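Local atomic coordinates of hypothetical conserved protein (Geobacillus kaustophilus, PDB entry 2R5X), a protein that is of unknown function but belongs to the YugN-like family and folds as an antiparallel beta sheet with helices packed on it. Residues Glu38-Asp43 with Gly64-Arg69; Tyr46-Gly51 with Ser99-Gln104; Tyr53-Gln58 with Gln106-Gln111. The protein carries 1 engineered substitution. All blocks are in the same frame, centred on the assembly; numbering follows the deposited sequence.

Contact 1 (Glu38-Asp43 with Gly64-Arg69)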
loop_
_atom_site.group_PDB
_atom_site.type_symbol
_atom_site.label_atom_id
_atom_site.label_comp_id
_atom_site.label_asym_id
_atom_site.label_seq_id
_atom_site.Cartn_x
_atom_site.Cartn_y
_atom_site.Cartn_z
ATOM N N GLU A 38 8.620 10.596 7.450
ATOM C CA GLU A 38 8.091 9.743 8.517
ATOM C C GLU A 38 7.474 8.457 7.985
ATOM O O GLU A 38 7.502 7.424 8.666
ATOM C CB GLU A 38 7.056 10.496 9.348
ATOM C CG GLU A 38 7.634 11.659 10.136
ATOM C CD GLU A 38 6.958 11.842 11.480
ATOM O OE1 GLU A 38 7.661 11.719 12.504
ATOM O OE2 GLU A 38 5.732 12.095 11.517
ATOM N N ARG A 39 6.929 8.530 6.769
ATOM C CA ARG A 39 6.161 7.437 6.173
ATOM C C ARG A 39 6.727 6.943 4.849
ATOM O O ARG A 39 7.292 7.720 4.079
ATOM C CB ARG A 39 4.706 7.869 5.953
ATOM C CG ARG A 39 3.951 8.245 7.221
ATOM C CD ARG A 39 2.484 8.474 6.936
ATOM N NE ARG A 39 1.707 8.680 8.158
ATOM C CZ ARG A 39 0.376 8.682 8.216
ATOM N NH1 ARG A 39 -0.353 8.477 7.124
ATOM N NH2 ARG A 39 -0.233 8.879 9.377
ATOM N N VAL A 40 6.560 5.648 4.586
ATOM C CA VAL A 40 6.757 5.105 3.239
ATOM C C VAL A 40 5.392 4.804 2.633
ATOM O O VAL A 40 4.506 4.295 3.314
ATOM C CB VAL A 40 7.687 3.847 3.191
ATOM C CG1 VAL A 40 9.109 4.216 3.588
ATOM C CG2 VAL A 40 7.152 2.694 4.056
ATOM N N THR A 41 5.241 5.119 1.350
ATOM C CA THR A 41 3.964 5.034 0.662
ATOM C C THR A 41 4.140 4.329 -0.678
ATOM O O THR A 41 5.099 4.599 -1.407
ATOM C CB THR A 41 3.392 6.446 0.419
ATOM O OG1 THR A 41 3.354 7.165 1.658
ATOM C CG2 THR A 41 1.997 6.376 -0.144
ATOM N N TYR A 42 3.213 3.426 -0.995
ATOM C CA TYR A 42 3.241 2.693 -2.257
ATOM C C TYR A 42 1.886 2.771 -2.925
ATOM O O TYR A 42 0.868 2.518 -2.288
ATOM C CB TYR A 42 3.574 1.224 -2.023
ATOM C CG TYR A 42 4.816 0.978 -1.220
ATOM C CD1 TYR A 42 6.047 0.794 -1.845
ATOM C CD2 TYR A 42 4.763 0.918 0.174
ATOM C CE1 TYR A 42 7.190 0.538 -1.097
ATOM C CE2 TYR A 42 5.898 0.694 0.926
ATOM C CZ TYR A 42 7.105 0.499 0.287
ATOM O OH TYR A 42 8.223 0.263 1.043
ATOM N N ASP A 43 1.874 3.112 -4.209
ATOM C CA ASP A 43 0.623 3.231 -4.956
ATOM C C ASP A 43 0.580 2.223 -6.086
ATOM O O ASP A 43 1.574 2.034 -6.784
ATOM C CB ASP A 43 0.476 4.626 -5.568
ATOM C CG ASP A 43 0.030 5.668 -4.572
ATOM O OD1 ASP A 43 -0.257 5.321 -3.408
ATOM O OD2 ASP A 43 -0.033 6.853 -4.967
ATOM N N GLY A 64 14.682 2.728 12.848
ATOM C CA GLY A 64 15.453 3.254 11.722
ATOM C C GLY A 64 14.784 4.475 11.121
ATOM O O GLY A 64 13.983 5.138 11.783
ATOM N N ASN A 65 15.110 4.780 9.869
ATOM C CA ASN A 65 14.423 5.846 9.144
ATOM C C ASN A 65 14.171 5.504 7.672
ATOM O O ASN A 65 14.781 4.583 7.126
ATOM C CB ASN A 65 15.157 7.187 9.291
ATOM C CG ASN A 65 16.351 7.310 8.366
ATOM O OD1 ASN A 65 17.279 6.499 8.412
ATOM N ND2 ASN A 65 16.337 8.335 7.521
ATOM N N VAL A 66 13.280 6.275 7.049
ATOM C CA VAL A 66 12.794 6.066 5.676
ATOM C C VAL A 66 13.908 5.944 4.616
ATOM O O VAL A 66 13.801 5.158 3.667
ATOM C CB VAL A 66 11.738 7.168 5.327
ATOM C CG1 VAL A 66 11.533 7.348 3.823
ATOM C CG2 VAL A 66 10.417 6.844 6.009
ATOM N N ASP A 67 14.991 6.690 4.818
ATOM C CA ASP A 67 16.113 6.725 3.881
ATOM C C ASP A 67 17.151 5.610 4.085
ATOM O O ASP A 67 18.160 5.557 3.378
ATOM C CB ASP A 67 16.784 8.102 3.934
ATOM C CG ASP A 67 15.857 9.218 3.486
ATOM O OD1 ASP A 67 15.773 10.245 4.194
ATOM O OD2 ASP A 67 15.211 9.063 2.428
ATOM N N SER A 68 16.896 4.721 5.042
ATOM C CA SER A 68 17.804 3.616 5.335
ATOM C C SER A 68 17.316 2.288 4.761
ATOM O O SER A 68 16.111 2.045 4.663
ATOM C CB SER A 68 18.012 3.490 6.846
ATOM O OG SER A 68 18.885 2.417 7.153
ATOM N N ARG A 69 18.271 1.439 4.381
ATOM C CA ARG A 69 18.000 0.075 3.920
ATOM C C ARG A 69 17.331 -0.730 5.036
ATOM O O ARG A 69 16.298 -1.372 4.816
ATOM C CB ARG A 69 19.302 -0.600 3.476
ATOM C CG ARG A 69 19.121 -1.954 2.811
ATOM C CD ARG A 69 20.378 -2.799 2.953
ATOM N NE ARG A 69 20.196 -4.147 2.416
ATOM C CZ ARG A 69 19.702 -5.177 3.102
ATOM N NH1 ARG A 69 19.328 -5.031 4.368
ATOM N NH2 ARG A 69 19.581 -6.359 2.515
#
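Val40 and Val66 meet where the start of an antiparallel sheet strand is approached by a type I beta turn, Asn65 to Ser68, lying in the loop between strands 51-61 and 71-84. The tight part of this small contact is wholly apolar. Val66 occupies the second position of the turn and directs its isopropyl group at the strand, with CG2 as the leading methyl, 3.8 Å from Val40 CG1. The methyls of the two valines pass side by side, pointing opposite ways, rather than end to end. CG1 of Val66 lies anti to its own backbone N (chi1 160°) and is the second methyl to reach Val40 CG1, at 4.0 Å. A short, branched side chain suits both places: Val66 offers both methyls, Val40 its CG1, and neither carries a polar group that would need a partner here. Val40 is buried, for it also touches Leu17 of helix 17-26 and Ile73 of strand 71-84, so Val66 extends the edge of an existing apolar cluster.

The other side is loose and faces solvent. Glu38 and Arg39 both set out away from the turn, and Val66 meets their backbone, not their side chains. The arginine's polar end is used within the sheet instead, where Arg39 NH1 bonds to Gln58 OE1 of the neighbouring strand. Asn65 and Asp67, flanking Val66, are exposed, as polar residues of a surface turn can be. The turn keeps its shape through its own backbone bond, Ser68 N to Asn65 O, 3.0 Å long, which fixes the bend from which Val66 projects toward the strand. Its CG2 finally rests against the strand's backbone, 3.9 Å from Glu38 C and 3.8 Å from Arg39 O.

Contact 2 (Tyr46-Gly51 with Ser99-Gln104)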
loop_
_atom_site.group_PDB
_atom_site.type_symbol
_atom_site.label_atom_id
_atom_site.label_comp_id
_atom_site.label_asym_id
_atom_site.label_seq_id
_atom_site.Cartn_x
_atom_site.Cartn_y
_atom_site.Cartn_z
ATOM N N TYR A 46 -4.833 2.233 -11.087
ATOM C CA TYR A 46 -5.809 1.643 -11.973
ATOM C C TYR A 46 -6.383 2.802 -12.761
ATOM O O TYR A 46 -7.260 3.517 -12.271
ATOM C CB TYR A 46 -6.921 0.954 -11.176
ATOM C CG TYR A 46 -6.475 -0.262 -10.387
ATOM C CD1 TYR A 46 -6.619 -1.550 -10.911
ATOM C CD2 TYR A 46 -5.923 -0.125 -9.113
ATOM C CE1 TYR A 46 -6.208 -2.667 -10.187
ATOM C CE2 TYR A 46 -5.503 -1.229 -8.386
ATOM C CZ TYR A 46 -5.655 -2.496 -8.923
ATOM O OH TYR A 46 -5.242 -3.582 -8.189
ATOM N N VAL A 47 -5.865 3.009 -13.968
ATOM C CA VAL A 47 -6.375 4.085 -14.817
ATOM C C VAL A 47 -7.627 3.639 -15.563
ATOM O O VAL A 47 -7.727 2.499 -16.027
ATOM C CB VAL A 47 -5.297 4.688 -15.774
ATOM C CG1 VAL A 47 -4.136 5.253 -14.970
ATOM C CG2 VAL A 47 -4.802 3.667 -16.804
ATOM N N VAL A 48 -8.596 4.543 -15.638
ATOM C CA VAL A 48 -9.885 4.269 -16.265
ATOM C C VAL A 48 -10.273 5.498 -17.074
ATOM O O VAL A 48 -9.528 6.476 -17.096
ATOM C CB VAL A 48 -10.990 3.969 -15.216
ATOM C CG1 VAL A 48 -10.800 2.591 -14.583
ATOM C CG2 VAL A 48 -11.035 5.059 -14.154
ATOM N N LYS A 49 -11.435 5.443 -17.725
ATOM C CA LYS A 49 -11.944 6.558 -18.528
ATOM C C LYS A 49 -11.996 7.884 -17.763
ATOM O O LYS A 49 -11.558 8.919 -18.275
ATOM C CB LYS A 49 -13.311 6.199 -19.157
ATOM C CG LYS A 49 -14.369 7.303 -19.106
ATOM C CD LYS A 49 -15.206 7.378 -20.349
ATOM C CE LYS A 49 -15.891 8.733 -20.432
ATOM N NZ LYS A 49 -15.926 9.280 -21.826
ATOM N N GLU A 50 -12.494 7.831 -16.530
ATOM C CA GLU A 50 -12.761 9.031 -15.743
ATOM C C GLU A 50 -11.527 9.545 -15.015
ATOM O O GLU A 50 -11.515 10.682 -14.542
ATOM C CB GLU A 50 -13.925 8.820 -14.757
ATOM C CG GLU A 50 -14.007 7.445 -14.100
ATOM C CD GLU A 50 -14.792 6.439 -14.935
ATOM O OE1 GLU A 50 -14.198 5.429 -15.365
ATOM O OE2 GLU A 50 -15.998 6.667 -15.179
ATOM N N GLY A 51 -10.487 8.715 -14.935
ATOM C CA GLY A 51 -9.234 9.140 -14.322
ATOM C C GLY A 51 -8.391 8.016 -13.769
ATOM O O GLY A 51 -8.131 7.037 -14.458
ATOM N N SER A 99 -17.509 -1.408 -7.674
ATOM C CA SER A 99 -17.373 -2.652 -6.908
ATOM C C SER A 99 -16.284 -3.589 -7.445
ATOM O O SER A 99 -15.605 -4.255 -6.663
ATOM C CB SER A 99 -18.713 -3.387 -6.832
ATOM O OG SER A 99 -19.239 -3.585 -8.133
ATOM N N SER A 100 -16.121 -3.621 -8.767
ATOM C CA SER A 100 -15.093 -4.445 -9.412
ATOM C C SER A 100 -13.682 -4.024 -9.012
ATOM O O SER A 100 -12.818 -4.868 -8.775
ATOM C CB SER A 100 -15.227 -4.379 -10.937
ATOM O OG SER A 100 -15.093 -3.046 -11.400
ATOM N N LEU A 101 -13.458 -2.719 -8.943
ATOM C CA LEU A 101 -12.145 -2.191 -8.575
ATOM C C LEU A 101 -11.849 -2.418 -7.092
ATOM O O LEU A 101 -10.712 -2.707 -6.720
ATOM C CB LEU A 101 -12.043 -0.711 -8.931
ATOM C CG LEU A 101 -10.795 -0.355 -9.717
ATOM C CD1 LEU A 101 -11.126 0.707 -10.746
ATOM C CD2 LEU A 101 -9.694 0.092 -8.775
ATOM N N VAL A 102 -12.888 -2.313 -6.266
ATOM C CA VAL A 102 -12.828 -2.664 -4.841
ATOM C C VAL A 102 -12.406 -4.109 -4.620
ATOM O O VAL A 102 -11.554 -4.394 -3.767
ATOM C CB VAL A 102 -14.185 -2.390 -4.149
ATOM C CG1 VAL A 102 -14.224 -2.950 -2.719
ATOM C CG2 VAL A 102 -14.469 -0.910 -4.150
ATOM N N SER A 103 -12.990 -5.012 -5.408
ATOM C CA SER A 103 -12.666 -6.433 -5.337
ATOM C C SER A 103 -11.226 -6.720 -5.755
ATOM O O SER A 103 -10.545 -7.508 -5.102
ATOM C CB SER A 103 -13.650 -7.258 -6.172
ATOM O OG SER A 103 -14.970 -7.095 -5.679
ATOM N N GLN A 104 -10.767 -6.067 -6.823
ATOM C CA GLN A 104 -9.382 -6.179 -7.290
ATOM C C GLN A 104 -8.374 -5.709 -6.239
ATOM O O GLN A 104 -7.339 -6.353 -6.029
ATOM C CB GLN A 104 -9.190 -5.399 -8.598
ATOM C CG GLN A 104 -9.779 -6.092 -9.820
ATOM C CD GLN A 104 -9.889 -5.191 -11.032
ATOM O OE1 GLN A 104 -8.899 -4.617 -11.489
ATOM N NE2 GLN A 104 -11.097 -5.080 -11.575
#
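Ser99 O, in the first turn of the helix whose Leu101 and Gln104 reach Tyr46, accepts two hydrogen bonds: one from Ser103 N at 3.0 Å and one from Ser103 OG at 3.1 Å. They arrive from opposite faces of the carbonyl plane. Serine is small enough to fold back on its own helix in this way. Two residues on, Leu101 lays its CD2 methyl over one face of the Tyr46 ring, 4.0 Å from the centroid and 28° off the normal, a CH-pi contact. Tyr46 CG is anti to the carbonyl carbon (chi1 -67°), which brings the ring alongside the helix. The methyl sits toward the root of the ring, 3.6 Å from Tyr46 CG, while its twin CD1 leans more loosely toward Val48 CG1. Gln104 approaches the same ring obliquely, its amide plane steeply inclined to it. Its OE1 stands 3.6 Å from Tyr46 CE1, and its NE2 makes a weak bond back to Ser100 O. Tyrosine fits this border position: its ring serves leucine on one face, yet its outer part tolerates a polar, exposed glutamine. Beyond Val48 the chain reverses through Lys49-Glu50, closed by Val48 N to Gly51 O at 2.8 Å; Gly51's backbone angles would jam a CB against the preceding carbonyl, so glycine belongs there. Strand and helix run nearly antiparallel (165°), a helix start over a beta-hairpin end in a two-layer alpha+beta arrangement.

Contact 3 (Tyr53-Gln58 with Gln106-Gln111)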
loop_
_atom_site.group_PDB
_atom_site.type_symbol
_atom_site.label_atom_id
_atom_site.label_comp_id
_atom_site.label_asym_id
_atom_site.label_seq_id
_atom_site.Cartn_x
_atom_site.Cartn_y
_atom_site.Cartn_z
ATOM N N TYR A 53 -7.731 5.573 -10.270
ATOM C CA TYR A 53 -7.865 5.045 -8.927
ATOM C C TYR A 53 -6.506 4.546 -8.509
ATOM O O TYR A 53 -5.751 4.013 -9.332
ATOM C CB TYR A 53 -8.868 3.898 -8.893
ATOM C CG TYR A 53 -10.290 4.330 -9.134
ATOM C CD1 TYR A 53 -11.096 4.763 -8.078
ATOM C CD2 TYR A 53 -10.835 4.305 -10.418
ATOM C CE1 TYR A 53 -12.409 5.158 -8.298
ATOM C CE2 TYR A 53 -12.145 4.697 -10.648
ATOM C CZ TYR A 53 -12.926 5.127 -9.589
ATOM O OH TYR A 53 -14.226 5.516 -9.826
ATOM N N TYR A 54 -6.182 4.721 -7.234
ATOM C CA TYR A 54 -4.910 4.234 -6.729
ATOM C C TYR A 54 -5.057 3.516 -5.389
ATOM O O TYR A 54 -5.669 4.029 -4.455
ATOM C CB TYR A 54 -3.839 5.342 -6.687
ATOM C CG TYR A 54 -4.223 6.595 -5.922
ATOM C CD1 TYR A 54 -3.886 6.741 -4.572
ATOM C CD2 TYR A 54 -4.896 7.644 -6.552
ATOM C CE1 TYR A 54 -4.227 7.892 -3.869
ATOM C CE2 TYR A 54 -5.247 8.801 -5.855
ATOM C CZ TYR A 54 -4.901 8.919 -4.519
ATOM O OH TYR A 54 -5.240 10.058 -3.829
ATOM N N LEU A 55 -4.512 2.307 -5.327
ATOM C CA LEU A 55 -4.490 1.535 -4.095
ATOM C C LEU A 55 -3.244 1.942 -3.323
ATOM O O LEU A 55 -2.130 1.717 -3.779
ATOM C CB LEU A 55 -4.476 0.031 -4.407
ATOM C CG LEU A 55 -4.380 -0.982 -3.261
ATOM C CD1 LEU A 55 -5.480 -0.772 -2.216
ATOM C CD2 LEU A 55 -4.417 -2.399 -3.812
ATOM N N ARG A 56 -3.439 2.532 -2.149
ATOM C CA ARG A 56 -2.327 3.092 -1.389
ATOM C C ARG A 56 -2.032 2.292 -0.131
ATOM O O ARG A 56 -2.900 2.133 0.728
ATOM C CB ARG A 56 -2.614 4.557 -1.036
ATOM C CG ARG A 56 -1.566 5.213 -0.140
ATOM C CD ARG A 56 -1.598 6.741 -0.252
ATOM N NE ARG A 56 -1.116 7.213 -1.553
ATOM C CZ ARG A 56 -0.771 8.468 -1.827
ATOM N NH1 ARG A 56 -0.837 9.408 -0.892
ATOM N NH2 ARG A 56 -0.346 8.788 -3.038
ATOM N N VAL A 57 -0.799 1.797 -0.036
ATOM C CA VAL A 57 -0.304 1.116 1.167
ATOM C C VAL A 57 0.778 1.996 1.793
ATOM O O VAL A 57 1.685 2.462 1.111
ATOM C CB VAL A 57 0.229 -0.301 0.853
ATOM C CG1 VAL A 57 0.828 -0.971 2.094
ATOM C CG2 VAL A 57 -0.893 -1.167 0.281
ATOM N N GLN A 58 0.658 2.226 3.093
ATOM C CA GLN A 58 1.508 3.170 3.783
ATOM C C GLN A 58 1.954 2.576 5.105
ATOM O O GLN A 58 1.222 1.805 5.733
ATOM C CB GLN A 58 0.732 4.461 4.024
ATOM C CG GLN A 58 1.586 5.694 4.149
ATOM C CD GLN A 58 0.763 6.960 4.152
ATOM O OE1 GLN A 58 -0.241 7.055 4.854
ATOM N NE2 GLN A 58 1.191 7.951 3.373
ATOM N N GLN A 106 -8.942 -5.546 -2.977
ATOM C CA GLN A 106 -9.016 -6.567 -1.928
ATOM C C GLN A 106 -8.119 -7.765 -2.222
ATOM O O GLN A 106 -7.469 -8.283 -1.316
ATOM C CB GLN A 106 -10.460 -7.023 -1.720
ATOM C CG GLN A 106 -11.263 -6.105 -0.812
ATOM C CD GLN A 106 -12.761 -6.356 -0.878
ATOM O OE1 GLN A 106 -13.226 -7.267 -1.564
ATOM N NE2 GLN A 106 -13.526 -5.538 -0.159
ATOM N N ASN A 107 -8.078 -8.182 -3.491
ATOM C CA ASN A 107 -7.252 -9.306 -3.938
ATOM C C ASN A 107 -5.763 -9.018 -3.831
ATOM O O ASN A 107 -4.983 -9.880 -3.418
ATOM C CB ASN A 107 -7.585 -9.691 -5.391
ATOM C CG ASN A 107 -9.047 -10.091 -5.581
ATOM O OD1 ASN A 107 -9.766 -10.359 -4.614
ATOM N ND2 ASN A 107 -9.493 -10.120 -6.831
ATOM N N VAL A 108 -5.376 -7.807 -4.221
ATOM C CA VAL A 108 -3.979 -7.392 -4.188
ATOM C C VAL A 108 -3.496 -7.318 -2.735
ATOM O O VAL A 108 -2.396 -7.768 -2.416
ATOM C CB VAL A 108 -3.765 -6.059 -4.951
ATOM C CG1 VAL A 108 -2.355 -5.536 -4.762
ATOM C CG2 VAL A 108 -4.049 -6.256 -6.439
ATOM N N LEU A 109 -4.336 -6.792 -1.851
ATOM C CA LEU A 109 -3.996 -6.707 -0.427
ATOM C C LEU A 109 -3.843 -8.085 0.239
ATOM O O LEU A 109 -2.979 -8.276 1.102
ATOM C CB LEU A 109 -5.017 -5.831 0.312
ATOM C CG LEU A 109 -4.970 -4.349 -0.112
ATOM C CD1 LEU A 109 -6.200 -3.586 0.348
ATOM C CD2 LEU A 109 -3.680 -3.669 0.365
ATOM N N ALA A 110 -4.673 -9.039 -0.176
ATOM C CA ALA A 110 -4.550 -10.436 0.273
ATOM C C ALA A 110 -3.192 -11.041 -0.090
ATOM O O ALA A 110 -2.595 -11.773 0.702
ATOM C CB ALA A 110 -5.667 -11.276 -0.306
ATOM N N GLN A 111 -2.688 -10.724 -1.277
ATOM C CA GLN A 111 -1.374 -11.216 -1.650
ATOM C C GLN A 111 -0.242 -10.413 -1.013
ATOM O O GLN A 111 0.830 -10.956 -0.792
ATOM C CB GLN A 111 -1.215 -11.399 -3.167
ATOM C CG GLN A 111 -1.203 -10.141 -4.011
ATOM C CD GLN A 111 -1.341 -10.435 -5.496
ATOM O OE1 GLN A 111 -2.279 -9.971 -6.152
ATOM N NE2 GLN A 111 -0.412 -11.212 -6.031
#
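Leu55 opens the contact with Val108 and Leu109, in the buried interface where helix 99-117 packs on the antiparallel sheet. The helix and strand segments run at 26° to each other, with their axes 10.3 Å apart, a spacing that branched aliphatic side chains can fill. Leu55 points at the helix with CG anti to the backbone N (chi1 177°), and its two methyls divide between neighbouring helix residues. CD2 passes beside Val108, 3.9 Å from its CG1, whereas CD1 meets Leu109 CD1, also at 3.9 Å, the two leucines crossing at a slant. The forked leucine is apt here because it can serve two helix positions at once.

Arg56, next along, leaves from the other face of the sheet, where its guanidinium forms a salt bridge with Asp43 OD2, with Tyr54 CE1 lying 3.7 Å above one face, nearer its border than its centre. Its charge is thus kept away from the apolar layer.

Val57 returns to the helix side. Its compact, beta-branched form suits a strand, and it lies flank to flank with Leu109, the two side chains heading opposite ways. All four touching side chains are buried; Phe5 and Pro78 also touch Leu109, and Phe29 touches Val108. Leu109 bridges two inward residues of the strand: CD1 goes to Leu55, and CD2 lies 3.7 Å from Val57 CG2.

Overall arrangement
Contacts 2 and 3 share helix 99-117 and lie 12 Å apart between centres, successive steps of one helix-on-sheet interface; contact 1 sits 27 Å from contact 2 and 18 Å from contact 3. Contact 1 and contact 2 both use strand 39-48, at its two ends and on opposite sides of the chain's centre, whereas contact 3 uses its antiparallel neighbour, strand 51-61. Along the chain all three strand segments come first, then Gly64-Arg69, then the helix segments, so every pair of contacts interlaces. Tyr46 N probably bonds to Tyr53 O. The hairpin of strands 39-48 and 51-61 takes part in all three contacts, meeting the turn at its open end and helix 99-117 nearer its closed end.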